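Local atomic coordinates of putative adenylate cyclase (Vibrio parahaemolyticus, PDB entry 2ACA), a protein that is of unestablished function but, as a CYTH-domain protein, probably acts on triphosphate-bearing substrates inside an antiparallel beta tunnel. Residues Glu35-Asp49 / Tyr105-Phe119. Residues are numbered along the deposited sequence; the frame is centred on the assembly and turned at random.
Sequences EVMFENNQESDWFYD and YEVIQCSKKIRSIFF. With PO4 (phosphate ion), chain D.
Arg115 NH1 is gripped twice: by Glu43 OE1 at 2.9 Å in a salt bridge, and by O3 of a phosphate ion through a weak hydrogen bond. The carboxylate and guanidinium planes stand 86° apart, and Glu43 OE2 lies over the guanidinium face, so the pair does not meet as two parallel flat groups. With its CG anti to the backbone N (chi1 179°), Glu43 extends alongside Lys113 to reach Arg115. Its OE2 is 2.6 Å from Asp45 OD1.

Along the same face, Gln109 NE2 sits 3.4 Å above the plane of the Phe47 ring, over its centre, while Phe38 CZ meets Ile117 CG1 at 3.5 Å. Backbone hydrogen bonds join the antiparallel strands, among them Glu43 N to Lys113 O (2.6 Å, 174° at the hydrogen). Classic bulges at Met37-Phe38 and Ile108-Gln109 shift the register; at the G1 bulge of Asn40-Asn41, Ser116 OG accepts a hydrogen bond from Asn40 N at 2.8 Å.

Arg65 salt-bridges Glu43 and Asp45 and hydrogen-bonds the phosphate, probably from the crystallisation liquor, consistent with an anion site as in CYTH relatives; Asp128 pairs with Arg115. Strand 61-68 lies beside 35-49 and strand 123-130 beside 106-120, and helix 93-102 packs against Trp46 and Tyr48.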
# COMPACT_ATOMS: atom_id res chain seq x y z
N GLU A 35 7.03 -17.53 20.01
CA GLU A 35 6.40 -17.80 18.72
C GLU A 35 7.39 -17.32 17.66
O GLU A 35 8.19 -16.42 17.92
CB GLU A 35 5.08 -17.02 18.60
CG GLU A 35 3.83 -17.89 18.51
CD GLU A 35 3.77 -18.72 17.24
OE1 GLU A 35 4.59 -19.67 17.10
OE2 GLU A 35 2.92 -18.43 16.37
N VAL A 36 7.34 -17.92 16.48
CA VAL A 36 8.26 -17.54 15.41
C VAL A 36 7.52 -16.98 14.20
O VAL A 36 6.64 -17.64 13.65
CB VAL A 36 9.10 -18.74 14.97
CG1 VAL A 36 10.14 -18.31 13.96
CG2 VAL A 36 9.76 -19.38 16.17
N MSE A 37 7.89 -15.77 13.79
CA MSE A 37 7.26 -15.14 12.63
C MSE A 37 7.96 -15.65 11.37
O MSE A 37 7.34 -15.91 10.35
CB MSE A 37 7.37 -13.61 12.74
CG MSE A 37 6.62 -12.85 11.66
SE MSE A 37 6.74 -10.92 11.84
CE MSE A 37 5.37 -10.40 10.58
N PHE A 38 9.28 -15.79 11.46
CA PHE A 38 10.07 -16.31 10.36
C PHE A 38 11.53 -16.25 10.76
O PHE A 38 11.93 -15.43 11.59
CB PHE A 38 9.81 -15.52 9.06
CG PHE A 38 10.29 -14.10 9.09
CD1 PHE A 38 11.64 -13.80 8.98
CD2 PHE A 38 9.38 -13.05 9.23
CE1 PHE A 38 12.08 -12.48 9.00
CE2 PHE A 38 9.81 -11.73 9.26
CZ PHE A 38 11.16 -11.44 9.14
N GLU A 39 12.33 -17.12 10.18
CA GLU A 39 13.75 -17.17 10.49
C GLU A 39 14.57 -17.20 9.22
O GLU A 39 14.15 -17.79 8.22
CB GLU A 39 14.06 -18.43 11.31
CG GLU A 39 13.25 -18.58 12.59
CD GLU A 39 13.42 -19.96 13.21
OE1 GLU A 39 12.84 -20.21 14.29
OE2 GLU A 39 14.12 -20.79 12.61
N ASN A 40 15.73 -16.56 9.25
CA ASN A 40 16.65 -16.53 8.12
C ASN A 40 16.11 -16.10 6.74
O ASN A 40 16.50 -16.65 5.71
CB ASN A 40 17.33 -17.89 8.00
CG ASN A 40 18.02 -18.32 9.29
OD1 ASN A 40 18.88 -17.60 9.81
ND2 ASN A 40 17.65 -19.48 9.81
N ASN A 41 15.20 -15.12 6.72
CA ASN A 41 14.69 -14.62 5.44
C ASN A 41 15.62 -13.51 4.99
O ASN A 41 16.41 -12.99 5.77
CB ASN A 41 13.29 -14.02 5.58
CG ASN A 41 12.18 -15.05 5.59
OD1 ASN A 41 11.06 -14.77 5.18
ND2 ASN A 41 12.49 -16.25 6.07
N GLN A 42 15.52 -13.14 3.72
CA GLN A 42 16.32 -12.04 3.21
C GLN A 42 15.39 -10.82 3.23
O GLN A 42 14.27 -10.88 2.72
CB GLN A 42 16.78 -12.30 1.78
CG GLN A 42 17.72 -11.22 1.26
CD GLN A 42 17.97 -11.31 -0.23
OE1 GLN A 42 17.05 -11.15 -1.04
NE2 GLN A 42 19.22 -11.56 -0.60
N GLU A 43 15.84 -9.73 3.84
CA GLU A 43 15.01 -8.53 3.85
C GLU A 43 15.65 -7.45 3.00
O GLU A 43 16.81 -7.11 3.20
CB GLU A 43 14.80 -7.98 5.26
CG GLU A 43 13.95 -6.69 5.24
CD GLU A 43 13.77 -6.06 6.60
OE1 GLU A 43 13.14 -6.69 7.48
OE2 GLU A 43 14.25 -4.93 6.80
N SER A 44 14.89 -6.94 2.05
CA SER A 44 15.35 -5.87 1.18
C SER A 44 14.59 -4.61 1.55
O SER A 44 13.38 -4.66 1.79
CB SER A 44 15.08 -6.21 -0.29
OG SER A 44 15.71 -7.41 -0.66
N ASP A 45 15.29 -3.50 1.63
CA ASP A 45 14.66 -2.23 1.94
C ASP A 45 15.03 -1.19 0.89
O ASP A 45 16.18 -1.10 0.44
CB ASP A 45 15.07 -1.73 3.33
CG ASP A 45 14.53 -2.61 4.45
OD1 ASP A 45 15.16 -3.65 4.76
OD2 ASP A 45 13.46 -2.28 5.01
N TRP A 46 14.03 -0.42 0.49
CA TRP A 46 14.20 0.64 -0.49
C TRP A 46 13.74 1.92 0.18
O TRP A 46 12.56 2.06 0.48
CB TRP A 46 13.32 0.37 -1.72
CG TRP A 46 13.78 -0.75 -2.58
CD1 TRP A 46 14.60 -0.66 -3.66
CD2 TRP A 46 13.39 -2.12 -2.47
NE1 TRP A 46 14.75 -1.90 -4.25
CE2 TRP A 46 14.02 -2.82 -3.54
CE3 TRP A 46 12.57 -2.84 -1.59
CZ2 TRP A 46 13.86 -4.19 -3.74
CZ3 TRP A 46 12.41 -4.21 -1.79
CH2 TRP A 46 13.06 -4.87 -2.86
N PHE A 47 14.67 2.84 0.42
CA PHE A 47 14.32 4.11 1.05
C PHE A 47 14.03 5.15 -0.04
O PHE A 47 14.78 5.25 -1.01
CB PHE A 47 15.45 4.61 1.95
CG PHE A 47 15.75 3.71 3.10
CD1 PHE A 47 16.24 2.42 2.89
CD2 PHE A 47 15.51 4.13 4.41
CE1 PHE A 47 16.50 1.56 3.96
CE2 PHE A 47 15.76 3.28 5.49
CZ PHE A 47 16.25 2.00 5.27
N TYR A 48 12.97 5.93 0.15
CA TYR A 48 12.59 6.95 -0.82
C TYR A 48 12.55 8.37 -0.27
O TYR A 48 12.38 8.59 0.94
CB TYR A 48 11.21 6.66 -1.40
CG TYR A 48 11.13 5.43 -2.25
CD1 TYR A 48 11.07 4.17 -1.67
CD2 TYR A 48 11.10 5.53 -3.63
CE1 TYR A 48 10.99 3.04 -2.45
CE2 TYR A 48 11.02 4.40 -4.43
CZ TYR A 48 10.96 3.16 -3.83
OH TYR A 48 10.89 2.03 -4.60
N ASP A 49 12.67 9.32 -1.18
CA ASP A 49 12.59 10.73 -0.85
C ASP A 49 12.52 11.55 -2.15
O ASP A 49 12.78 11.03 -3.23
CB ASP A 49 13.79 11.18 -0.01
CG ASP A 49 13.47 12.38 0.88
OD1 ASP A 49 12.50 13.11 0.55
OD2 ASP A 49 14.16 12.60 1.89
N TYR A 105 8.90 10.58 -6.06
CA TYR A 105 9.92 10.06 -5.15
C TYR A 105 10.97 9.22 -5.88
O TYR A 105 10.71 8.66 -6.93
CB TYR A 105 9.25 9.20 -4.08
CG TYR A 105 8.41 9.99 -3.11
CD1 TYR A 105 9.00 10.68 -2.05
CD2 TYR A 105 7.02 10.08 -3.26
CE1 TYR A 105 8.23 11.44 -1.16
CE2 TYR A 105 6.24 10.84 -2.38
CZ TYR A 105 6.86 11.51 -1.33
OH TYR A 105 6.11 12.25 -0.43
N GLU A 106 12.17 9.16 -5.31
CA GLU A 106 13.26 8.37 -5.88
C GLU A 106 14.01 7.58 -4.80
O GLU A 106 14.11 8.02 -3.65
CB GLU A 106 14.25 9.29 -6.61
CG GLU A 106 14.80 10.43 -5.77
CD GLU A 106 15.76 11.32 -6.54
OE1 GLU A 106 15.47 11.65 -7.71
OE2 GLU A 106 16.81 11.70 -5.98
N VAL A 107 14.52 6.41 -5.16
CA VAL A 107 15.26 5.58 -4.22
C VAL A 107 16.53 6.31 -3.82
O VAL A 107 17.38 6.59 -4.66
CB VAL A 107 15.66 4.22 -4.84
CG1 VAL A 107 16.39 3.38 -3.80
CG2 VAL A 107 14.43 3.48 -5.34
N ILE A 108 16.67 6.63 -2.55
CA ILE A 108 17.88 7.31 -2.11
C ILE A 108 18.78 6.29 -1.44
O ILE A 108 19.88 6.61 -0.99
CB ILE A 108 17.55 8.44 -1.12
CG1 ILE A 108 16.91 7.86 0.14
CG2 ILE A 108 16.60 9.43 -1.80
CD1 ILE A 108 16.54 8.89 1.17
N GLN A 109 18.31 5.05 -1.39
CA GLN A 109 19.08 3.98 -0.75
C GLN A 109 18.33 2.66 -0.78
O GLN A 109 17.09 2.61 -0.64
CB GLN A 109 19.40 4.38 0.69
CG GLN A 109 19.99 3.28 1.54
CD GLN A 109 20.31 3.75 2.95
OE1 GLN A 109 21.32 4.41 3.18
NE2 GLN A 109 19.43 3.42 3.89
N CYS A 110 19.08 1.58 -0.99
CA CYS A 110 18.53 0.24 -1.01
C CYS A 110 19.44 -0.63 -0.16
O CYS A 110 20.62 -0.32 -0.00
CB CYS A 110 18.45 -0.30 -2.44
SG CYS A 110 19.91 -0.05 -3.45
N SER A 111 18.90 -1.70 0.41
CA SER A 111 19.70 -2.57 1.26
C SER A 111 19.14 -3.97 1.38
O SER A 111 17.95 -4.20 1.16
CB SER A 111 19.81 -1.96 2.65
OG SER A 111 18.53 -1.83 3.23
N LYS A 112 20.02 -4.90 1.74
CA LYS A 112 19.67 -6.30 1.94
C LYS A 112 20.26 -6.76 3.27
O LYS A 112 21.30 -6.26 3.70
CB LYS A 112 20.23 -7.18 0.82
CG LYS A 112 19.63 -6.94 -0.55
CD LYS A 112 19.97 -8.08 -1.50
CE LYS A 112 19.45 -7.84 -2.91
NZ LYS A 112 20.15 -6.70 -3.59
N LYS A 113 19.62 -7.73 3.91
CA LYS A 113 20.11 -8.24 5.18
C LYS A 113 19.33 -9.52 5.43
O LYS A 113 18.25 -9.71 4.86
CB LYS A 113 19.83 -7.24 6.31
CG LYS A 113 18.40 -7.29 6.83
CD LYS A 113 17.83 -5.94 7.23
CE LYS A 113 18.38 -5.42 8.54
NZ LYS A 113 19.74 -4.88 8.36
N ILE A 114 19.89 -10.40 6.26
CA ILE A 114 19.23 -11.64 6.61
C ILE A 114 18.57 -11.36 7.95
O ILE A 114 19.22 -10.86 8.87
CB ILE A 114 20.25 -12.80 6.72
CG1 ILE A 114 21.02 -12.94 5.40
CG2 ILE A 114 19.54 -14.11 7.03
CD1 ILE A 114 20.14 -13.23 4.18
N ARG A 115 17.29 -11.67 8.07
CA ARG A 115 16.59 -11.38 9.31
C ARG A 115 15.72 -12.50 9.88
O ARG A 115 15.25 -13.37 9.16
CB ARG A 115 15.75 -10.10 9.12
CG ARG A 115 14.62 -9.90 10.13
CD ARG A 115 13.99 -8.52 9.99
NE ARG A 115 14.90 -7.49 10.46
CZ ARG A 115 14.60 -6.21 10.58
NH1 ARG A 115 13.39 -5.77 10.24
NH2 ARG A 115 15.50 -5.36 11.07
N SER A 116 15.55 -12.45 11.20
CA SER A 116 14.72 -13.40 11.93
C SER A 116 13.93 -12.61 12.96
O SER A 116 14.47 -11.72 13.61
CB SER A 116 15.59 -14.44 12.66
OG SER A 116 16.18 -15.35 11.76
N ILE A 117 12.65 -12.92 13.08
CA ILE A 117 11.80 -12.24 14.04
C ILE A 117 11.06 -13.26 14.91
O ILE A 117 10.46 -14.21 14.39
CB ILE A 117 10.79 -11.32 13.33
CG1 ILE A 117 11.53 -10.30 12.47
CG2 ILE A 117 9.92 -10.61 14.36
CD1 ILE A 117 10.65 -9.19 11.89
N PHE A 118 11.12 -13.06 16.22
CA PHE A 118 10.45 -13.95 17.17
C PHE A 118 9.52 -13.19 18.08
O PHE A 118 9.66 -11.98 18.26
CB PHE A 118 11.47 -14.69 18.03
CG PHE A 118 12.54 -15.38 17.26
CD1 PHE A 118 13.73 -14.72 16.96
CD2 PHE A 118 12.37 -16.68 16.82
CE1 PHE A 118 14.73 -15.34 16.23
CE2 PHE A 118 13.37 -17.32 16.09
CZ PHE A 118 14.55 -16.65 15.80
N PHE A 119 8.57 -13.91 18.66
CA PHE A 119 7.59 -13.32 19.57
C PHE A 119 7.77 -13.88 20.97
O PHE A 119 8.05 -15.08 21.14
CB PHE A 119 6.17 -13.64 19.09
CG PHE A 119 5.77 -12.98 17.80
CD1 PHE A 119 4.63 -13.41 17.11
CD2 PHE A 119 6.51 -11.92 17.27
CE1 PHE A 119 4.24 -12.78 15.93
CE2 PHE A 119 6.11 -11.29 16.09
CZ PHE A 119 4.97 -11.73 15.42
P PO4 D . 12.83 -2.15 11.86
O1 PO4 D . 14.06 -1.70 11.16
O2 PO4 D . 12.72 -1.46 13.17
O3 PO4 D . 12.88 -3.61 12.07
O4 PO4 D . 11.64 -1.81 11.03
O HOH W 1 18.63 -17.09 12.95
O HOH W 2 17.48 -4.68 4.16